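Local structure of peptidoglycan-recognition protein-LC isoform LCa (Drosophila melanogaster, 2F2L) at residues 20-34 / 93-106. The protein serves as the peptidoglycan-recognition ectodomain of a membrane receptor that activates the fly imd/Relish immune pathway in response to Gram-negative bacteria. Sequence-based numbering, arbitrary orientation.
Sequences LELPVGLVIALPTNS and YDSQSLSFAYIGSF
Two adjacent inner strands of the mixed sheet of the PGRP (amidase_2-type) fold, 26-31 and 98-102, run parallel and meet here from Leu26 to Thr32. Six backbone hydrogen bonds form the ladder: Leu98, Phe100 and Tyr102 give their N to the O of Leu26, Ile28 and Leu30, and on their O take the N of Ile28, Leu30 and Thr32, as in Ile28 N to Leu98 O (2.8 Å).

On the face bearing Val27 and Phe100, Val27 CG1 sits 3.7 Å from the centroid of the Phe100 ring and only 7° off its normal, a CH-pi contact centred on one face. With chi1 at -180°, Val27 CG1 lies anti to the backbone N and is carried over that ring. Nearer the strand start, Leu98 splits its methyls: CD2 meets Leu20 CD1 at 3.6 Å, while CD1 packs on CG2 of Val24, and the Val24 and Leu98 side chains cross at about a right angle. Ile28 CD1 lies on the other face, against Ser97 CB (3.6 Å).

Beyond the ladder, the Thr32 hydroxyl continues the pairing alongside a weak Asn33 N to Gly104 O bond. Thr32 OG1 accepts a nearly straight bond from Gly104 N (2.9 Å, 167° at the hydrogen) and donates to Ser34 OG, tying both departing loops together; its CG2 rests 3.8 Å from Ala101 CB.

Helix 113-128 covers the first face, where Leu123 reaches both Val27 and Phe100, and Thr119 hydrogen-bonds Tyr102 OH. Across the sheet, helix 141-144 packs on Ile28 and Leu30. Past the strand ends, helix 40-57 packs on Thr32 and Ile103, while strands 67-69 and 136-140 flank the pair.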
loop_
_atom_site.group_PDB
_atom_site.type_symbol
_atom_site.label_atom_id
_atom_site.label_comp_id
_atom_site.label_asym_id
_atom_site.label_seq_id
_atom_site.Cartn_x
_atom_site.Cartn_y
_atom_site.Cartn_z
ATOM N N LEU A 20 -17.901 10.778 -9.459
ATOM C CA LEU A 20 -18.272 10.971 -10.865
ATOM C C LEU A 20 -19.784 11.039 -11.092
ATOM O O LEU A 20 -20.550 10.330 -10.434
ATOM C CB LEU A 20 -17.757 9.805 -11.692
ATOM C CG LEU A 20 -16.274 9.734 -11.986
ATOM C CD1 LEU A 20 -15.978 8.368 -12.600
ATOM C CD2 LEU A 20 -15.883 10.858 -12.921
ATOM N N GLU A 21 -20.204 11.868 -12.049
ATOM C CA GLU A 21 -21.535 11.742 -12.641
ATOM C C GLU A 21 -21.500 10.546 -13.590
ATOM O O GLU A 21 -20.702 10.520 -14.536
ATOM C CB GLU A 21 -21.927 12.992 -13.428
ATOM C CG GLU A 21 -21.884 14.290 -12.642
ATOM C CD GLU A 21 -22.865 14.317 -11.490
ATOM O OE1 GLU A 21 -24.007 13.838 -11.673
ATOM O OE2 GLU A 21 -22.493 14.831 -10.406
ATOM N N LEU A 22 -22.347 9.559 -13.340
ATOM C CA LEU A 22 -22.345 8.328 -14.133
ATOM C C LEU A 22 -23.597 8.248 -15.016
ATOM O O LEU A 22 -24.602 8.845 -14.699
ATOM C CB LEU A 22 -22.285 7.105 -13.210
ATOM C CG LEU A 22 -21.090 7.027 -12.255
ATOM C CD1 LEU A 22 -21.310 5.929 -11.234
ATOM C CD2 LEU A 22 -19.775 6.801 -13.000
ATOM N N PRO A 23 -23.537 7.483 -16.119
ATOM C CA PRO A 23 -22.381 6.754 -16.626
ATOM C C PRO A 23 -21.437 7.683 -17.359
ATOM O O PRO A 23 -21.873 8.744 -17.820
ATOM C CB PRO A 23 -23.007 5.751 -17.608
ATOM C CG PRO A 23 -24.196 6.445 -18.124
ATOM C CD PRO A 23 -24.720 7.283 -16.974
ATOM N N VAL A 24 -20.166 7.301 -17.463
ATOM C CA VAL A 24 -19.205 8.053 -18.285
ATOM C C VAL A 24 -19.267 7.607 -19.742
ATOM O O VAL A 24 -19.556 6.436 -20.042
ATOM C CB VAL A 24 -17.724 7.959 -17.761
ATOM C CG1 VAL A 24 -17.629 8.447 -16.307
ATOM C CG2 VAL A 24 -17.128 6.571 -17.923
ATOM N N GLY A 25 -18.987 8.539 -20.646
ATOM C CA GLY A 25 -18.940 8.241 -22.079
ATOM C C GLY A 25 -17.525 8.017 -22.581
ATOM O O GLY A 25 -17.308 7.734 -23.763
ATOM N N LEU A 26 -16.560 8.120 -21.673
ATOM C CA LEU A 26 -15.149 8.091 -22.046
ATOM C C LEU A 26 -14.306 7.260 -21.070
ATOM O O LEU A 26 -14.377 7.449 -19.852
ATOM C CB LEU A 26 -14.619 9.516 -22.093
ATOM C CG LEU A 26 -13.162 9.714 -22.512
ATOM C CD1 LEU A 26 -12.950 9.262 -23.935
ATOM C CD2 LEU A 26 -12.784 11.178 -22.354
ATOM N N VAL A 27 -13.507 6.354 -21.616
ATOM C CA VAL A 27 -12.554 5.562 -20.840
ATOM C C VAL A 27 -11.172 5.813 -21.427
ATOM O O VAL A 27 -10.997 5.745 -22.653
ATOM C CB VAL A 27 -12.903 4.051 -20.874
ATOM C CG1 VAL A 27 -11.905 3.231 -20.048
ATOM C CG2 VAL A 27 -14.303 3.839 -20.366
ATOM N N ILE A 28 -10.193 6.119 -20.569
ATOM C CA ILE A 28 -8.856 6.540 -21.013
ATOM C C ILE A 28 -7.782 5.551 -20.574
ATOM O O ILE A 28 -7.701 5.170 -19.382
ATOM C CB ILE A 28 -8.505 7.940 -20.463
ATOM C CG1 ILE A 28 -9.486 8.985 -21.011
ATOM C CG2 ILE A 28 -7.092 8.350 -20.854
ATOM C CD1 ILE A 28 -9.505 10.272 -20.215
ATOM N N ALA A 29 -6.954 5.133 -21.533
ATOM C CA ALA A 29 -5.858 4.215 -21.244
ATOM C C ALA A 29 -4.561 4.990 -21.013
ATOM O O ALA A 29 -4.307 5.996 -21.669
ATOM C CB ALA A 29 -5.698 3.196 -22.355
ATOM N N LEU A 30 -3.782 4.542 -20.038
ATOM C CA LEU A 30 -2.519 5.178 -19.696
ATOM C C LEU A 30 -1.491 4.119 -19.270
ATOM O O LEU A 30 -1.859 3.074 -18.741
ATOM C CB LEU A 30 -2.676 6.185 -18.544
ATOM C CG LEU A 30 -3.774 7.247 -18.560
ATOM C CD1 LEU A 30 -4.989 6.791 -17.777
ATOM C CD2 LEU A 30 -3.253 8.544 -17.981
ATOM N N PRO A 31 -0.199 4.399 -19.488
ATOM C CA PRO A 31 0.852 3.570 -18.905
ATOM C C PRO A 31 1.168 4.038 -17.480
ATOM O O PRO A 31 0.979 5.214 -17.165
ATOM C CB PRO A 31 2.034 3.833 -19.836
ATOM C CG PRO A 31 1.843 5.265 -20.231
ATOM C CD PRO A 31 0.357 5.499 -20.287
ATOM N N THR A 32 1.646 3.149 -16.619
ATOM C CA THR A 32 2.087 3.603 -15.293
ATOM C C THR A 32 3.531 4.118 -15.358
ATOM O O THR A 32 3.980 4.850 -14.470
ATOM C CB THR A 32 1.959 2.488 -14.204
ATOM O OG1 THR A 32 2.726 1.339 -14.583
ATOM C CG2 THR A 32 0.528 2.096 -14.007
ATOM N N ASN A 33 4.252 3.723 -16.412
ATOM C CA ASN A 33 5.699 3.941 -16.534
ATOM C C ASN A 33 6.503 3.438 -15.343
ATOM O O ASN A 33 7.563 3.967 -15.023
ATOM C CB ASN A 33 6.000 5.419 -16.834
ATOM C CG ASN A 33 5.439 5.857 -18.169
ATOM O OD1 ASN A 33 5.515 5.109 -19.144
ATOM N ND2 ASN A 33 4.854 7.061 -18.220
ATOM N N SER A 34 5.999 2.389 -14.706
ATOM C CA SER A 34 6.720 1.658 -13.693
ATOM C C SER A 34 7.222 0.387 -14.368
ATOM O O SER A 34 6.804 0.074 -15.488
ATOM C CB SER A 34 5.788 1.309 -12.528
ATOM O OG SER A 34 4.789 0.373 -12.909
ATOM N N TYR A 93 -11.577 16.535 -18.391
ATOM C CA TYR A 93 -11.417 15.116 -18.696
ATOM C C TYR A 93 -11.675 14.222 -17.483
ATOM O O TYR A 93 -12.448 13.255 -17.568
ATOM C CB TYR A 93 -10.018 14.846 -19.273
ATOM C CG TYR A 93 -9.865 15.295 -20.713
ATOM C CD1 TYR A 93 -10.732 14.825 -21.702
ATOM C CD2 TYR A 93 -8.853 16.171 -21.096
ATOM C CE1 TYR A 93 -10.602 15.218 -23.029
ATOM C CE2 TYR A 93 -8.709 16.570 -22.436
ATOM C CZ TYR A 93 -9.595 16.091 -23.391
ATOM O OH TYR A 93 -9.485 16.464 -24.723
ATOM N N ASP A 94 -11.016 14.544 -16.369
ATOM C CA ASP A 94 -11.068 13.721 -15.154
ATOM C C ASP A 94 -12.481 13.596 -14.589
ATOM O O ASP A 94 -12.832 12.544 -14.057
ATOM C CB ASP A 94 -10.111 14.253 -14.069
ATOM C CG ASP A 94 -8.643 14.078 -14.436
ATOM O OD1 ASP A 94 -8.313 13.105 -15.164
ATOM O OD2 ASP A 94 -7.806 14.909 -13.999
ATOM N N SER A 95 -13.293 14.641 -14.726
ATOM C CA SER A 95 -14.678 14.603 -14.248
ATOM C C SER A 95 -15.644 13.843 -15.194
ATOM O O SER A 95 -16.808 13.622 -14.852
ATOM C CB SER A 95 -15.194 16.021 -14.007
ATOM O OG SER A 95 -15.413 16.690 -15.241
ATOM N N GLN A 96 -15.162 13.467 -16.375
ATOM C CA GLN A 96 -16.014 12.872 -17.411
ATOM C C GLN A 96 -15.442 11.581 -17.993
ATOM O O GLN A 96 -15.785 11.187 -19.108
ATOM C CB GLN A 96 -16.242 13.900 -18.517
ATOM C CG GLN A 96 -16.948 15.133 -18.014
ATOM C CD GLN A 96 -17.223 16.128 -19.095
ATOM O OE1 GLN A 96 -18.329 16.161 -19.637
ATOM N NE2 GLN A 96 -16.234 16.965 -19.416
ATOM N N SER A 97 -14.605 10.895 -17.222
ATOM C CA SER A 97 -13.969 9.667 -17.700
ATOM C C SER A 97 -13.656 8.711 -16.563
ATOM O O SER A 97 -13.752 9.066 -15.391
ATOM C CB SER A 97 -12.676 9.984 -18.469
ATOM O OG SER A 97 -11.712 10.658 -17.655
ATOM N N LEU A 98 -13.325 7.482 -16.943
ATOM C CA LEU A 98 -12.675 6.524 -16.076
ATOM C C LEU A 98 -11.322 6.249 -16.695
ATOM O O LEU A 98 -11.165 6.313 -17.928
ATOM C CB LEU A 98 -13.466 5.222 -16.015
ATOM C CG LEU A 98 -14.768 5.220 -15.219
ATOM C CD1 LEU A 98 -15.560 3.985 -15.589
ATOM C CD2 LEU A 98 -14.534 5.281 -13.686
ATOM N N SER A 99 -10.344 5.958 -15.842
ATOM C CA SER A 99 -8.993 5.639 -16.283
ATOM C C SER A 99 -8.614 4.189 -15.976
ATOM O O SER A 99 -8.886 3.681 -14.879
ATOM C CB SER A 99 -7.971 6.577 -15.651
ATOM O OG SER A 99 -8.026 6.572 -14.234
ATOM N N PHE A 100 -8.027 3.528 -16.976
ATOM C CA PHE A 100 -7.425 2.206 -16.829
ATOM C C PHE A 100 -5.937 2.418 -17.030
ATOM O O PHE A 100 -5.509 2.776 -18.122
ATOM C CB PHE A 100 -7.887 1.192 -17.895
ATOM C CG PHE A 100 -9.350 0.824 -17.853
ATOM C CD1 PHE A 100 -10.207 1.274 -16.863
ATOM C CD2 PHE A 100 -9.865 -0.007 -18.840
ATOM C CE1 PHE A 100 -11.547 0.897 -16.857
ATOM C CE2 PHE A 100 -11.197 -0.368 -18.840
ATOM C CZ PHE A 100 -12.037 0.079 -17.857
ATOM N N ALA A 101 -5.152 2.198 -15.980
ATOM C CA ALA A 101 -3.699 2.306 -16.080
ATOM C C ALA A 101 -3.110 0.908 -16.279
ATOM O O ALA A 101 -3.494 -0.043 -15.595
ATOM C CB ALA A 101 -3.129 2.932 -14.846
ATOM N N TYR A 102 -2.170 0.797 -17.210
ATOM C CA TYR A 102 -1.543 -0.477 -17.530
ATOM C C TYR A 102 -0.199 -0.499 -16.819
ATOM O O TYR A 102 0.614 0.394 -16.995
ATOM C CB TYR A 102 -1.475 -0.656 -19.071
ATOM C CG TYR A 102 -2.878 -0.897 -19.590
ATOM C CD1 TYR A 102 -3.350 -2.185 -19.780
ATOM C CD2 TYR A 102 -3.777 0.159 -19.741
ATOM C CE1 TYR A 102 -4.655 -2.424 -20.197
ATOM C CE2 TYR A 102 -5.090 -0.063 -20.140
ATOM C CZ TYR A 102 -5.525 -1.357 -20.369
ATOM O OH TYR A 102 -6.835 -1.584 -20.749
ATOM N N ILE A 103 0.003 -1.500 -15.965
ATOM C CA ILE A 103 1.215 -1.553 -15.146
ATOM C C ILE A 103 2.410 -1.952 -16.003
ATOM O O ILE A 103 2.498 -3.077 -16.477
ATOM C CB ILE A 103 1.084 -2.497 -13.958
ATOM C CG1 ILE A 103 -0.106 -2.073 -13.093
ATOM C CG2 ILE A 103 2.390 -2.513 -13.139
ATOM C CD1 ILE A 103 -0.513 -3.087 -12.074
ATOM N N GLY A 104 3.325 -1.007 -16.187
ATOM C CA GLY A 104 4.480 -1.208 -17.048
ATOM C C GLY A 104 4.795 0.035 -17.856
ATOM O O GLY A 104 4.246 1.102 -17.619
ATOM N N SER A 105 5.690 -0.129 -18.819
ATOM C CA SER A 105 6.077 0.916 -19.758
ATOM C C SER A 105 5.942 0.293 -21.150
ATOM O O SER A 105 6.475 -0.797 -21.378
ATOM C CB SER A 105 7.521 1.345 -19.500
ATOM O OG SER A 105 7.833 2.515 -20.252
ATOM N N PHE A 106 5.218 0.953 -22.056
ATOM C CA PHE A 106 4.794 0.303 -23.305
ATOM C C PHE A 106 5.052 1.127 -24.556
ATOM O O PHE A 106 4.218 1.175 -25.453
ATOM C CB PHE A 106 3.314 -0.051 -23.236
ATOM C CG PHE A 106 2.939 -0.820 -22.020
ATOM C CD1 PHE A 106 3.045 -2.204 -21.999
ATOM C CD2 PHE A 106 2.493 -0.161 -20.878
ATOM C CE1 PHE A 106 2.704 -2.922 -20.859
ATOM C CE2 PHE A 106 2.149 -0.870 -19.744
ATOM C CZ PHE A 106 2.252 -2.250 -19.727
HETATM O O HOH W 1 -19.077 11.998 -15.672
HETATM O O HOH W 2 -18.352 14.006 -12.726
HETATM O O HOH W 3 -18.191 11.171 -20.178
HETATM O O HOH W 4 4.892 3.803 -21.561
HETATM O O HOH W 5 8.847 4.634 -19.310
#